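Local coordinates for uncharacterized protein (Mycolicibacterium smegmatis MC2 155, PDB 6T84) that is required for MmpL3-dependent transport of trehalose monomycolate to the cell wall and for growth and cell elongation; this piece is most of its N-terminal domain, probably cytoplasmic, at residues A[162-165]-A[166-170]. Numbering follows the deposited sequence. Where two conformers were deposited one is given.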
# COMPACT_ATOMS: atom_id res chain seq x y z
N TRP A 162 -3.59 12.13 0.22
CA TRP A 162 -2.58 11.55 -0.67
C TRP A 162 -1.19 11.85 -0.15
O TRP A 162 -0.34 10.95 -0.11
CB TRP A 162 -2.73 12.07 -2.11
CG TRP A 162 -4.12 11.89 -2.68
CD1 TRP A 162 -5.05 10.96 -2.31
CD2 TRP A 162 -4.73 12.71 -3.69
NE1 TRP A 162 -6.21 11.16 -3.03
CE2 TRP A 162 -6.05 12.24 -3.87
CE3 TRP A 162 -4.29 13.83 -4.44
CZ2 TRP A 162 -6.96 12.85 -4.77
CZ3 TRP A 162 -5.17 14.40 -5.35
CH2 TRP A 162 -6.49 13.91 -5.51
N ASP A 163 -0.95 13.08 0.32
CA ASP A 163 0.35 13.39 0.92
C ASP A 163 0.60 12.55 2.18
O ASP A 163 1.70 12.03 2.37
CB ASP A 163 0.42 14.87 1.26
CG ASP A 163 0.81 15.73 0.08
OD1 ASP A 163 1.30 15.17 -0.93
OD2 ASP A 163 0.67 16.96 0.19
N GLU A 164 -0.41 12.39 3.05
CA GLU A 164 -0.17 11.56 4.21
C GLU A 164 0.04 10.11 3.80
O GLU A 164 0.81 9.39 4.42
CB GLU A 164 -1.38 11.69 5.14
CG GLU A 164 -1.24 10.93 6.49
CD GLU A 164 0.03 11.25 7.31
OE1 GLU A 164 0.63 12.35 7.19
OE2 GLU A 164 0.44 10.37 8.10
N GLY A 165 -0.58 9.68 2.70
CA GLY A 165 -0.37 8.32 2.23
C GLY A 165 1.04 8.08 1.75
O GLY A 165 1.60 6.99 1.96
N LEU A 166 1.64 9.07 1.07
CA LEU A 166 3.05 8.94 0.71
C LEU A 166 3.89 8.76 1.96
O LEU A 166 4.78 7.91 1.98
CB LEU A 166 3.60 10.14 -0.08
CG LEU A 166 3.02 10.45 -1.45
CD1 LEU A 166 3.73 11.68 -1.96
CD2 LEU A 166 3.20 9.25 -2.39
N ARG A 167 3.64 9.55 3.01
CA ARG A 167 4.42 9.38 4.23
C ARG A 167 4.16 8.03 4.87
O ARG A 167 5.08 7.40 5.42
CB ARG A 167 4.12 10.52 5.21
CG ARG A 167 4.95 10.48 6.48
CD ARG A 167 6.43 10.56 6.15
NE ARG A 167 6.76 11.83 5.51
CZ ARG A 167 7.95 12.11 4.99
NH1 ARG A 167 8.93 11.22 5.03
NH2 ARG A 167 8.16 13.30 4.44
N THR A 168 2.90 7.57 4.85
CA THR A 168 2.56 6.29 5.47
C THR A 168 3.24 5.12 4.76
O THR A 168 3.79 4.22 5.41
CB THR A 168 1.04 6.15 5.48
OG1 THR A 168 0.51 7.25 6.27
CG2 THR A 168 0.61 4.81 6.20
N VAL A 169 3.18 5.10 3.41
CA VAL A 169 3.78 3.97 2.70
C VAL A 169 5.28 3.94 2.90
O VAL A 169 5.87 2.86 3.01
CB VAL A 169 3.36 3.91 1.20
CG1 VAL A 169 4.10 4.96 0.40
CG2 VAL A 169 3.68 2.51 0.66
N ARG A 170 5.91 5.12 2.96
CA ARG A 170 7.35 5.19 3.23
C ARG A 170 7.67 4.65 4.62
O ARG A 170 8.62 3.89 4.79
CB ARG A 170 7.85 6.63 3.08
CG ARG A 170 7.64 7.25 1.67
CD ARG A 170 7.98 8.77 1.66
NE ARG A 170 9.41 8.96 1.88
CZ ARG A 170 10.01 10.15 1.85
NH1 ARG A 170 9.27 11.24 1.66
NH2 ARG A 170 11.32 10.24 2.01
O HOH W 1 1.58 7.66 8.90
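Residues 162-165 and 166-170 are consecutive turns of one alpha-helix, joined by four i-to-i+4 backbone bonds: Leu166 N to Trp162 O, Arg167 N to Asp163 O at 3.2 Å, Thr168 N to Glu164 O, and Val169 N to Gly165 O at 2.9 Å. Glu164 O is gripped twice, because Thr168 OG1 also donates to it over 2.8 Å, arriving from above the carbonyl plane. The threonine hydroxyl lies beside its own backbone N (chi1 -61°), which turns OG1 back toward the preceding turn. The Glu164 side chain starts away from this turn, but a bend at chi2 (53°) brings OE2 to 3.6 Å from Thr168 OG1. One water spans that gap, donating to Glu164 OE2 at 3.0 Å and to Thr168 OG1 at 2.9 Å. Elsewhere on the turn, Val169 CG1 rests 3.6 Å from Gly165 O, and Leu166 and Val169 both reach Ile74 of strand 71-77. Asp163 OD1 accepts hydrogen bonds from Trp17 and His21 of helix 10-21, whereas Trp162 meets Trp17 edge-to-face. The result is an amphipathic helix packed on an antiparallel sheet, with a threonine hydroxyl bonded to the i-4 carbonyl, a familiar intrahelical motif.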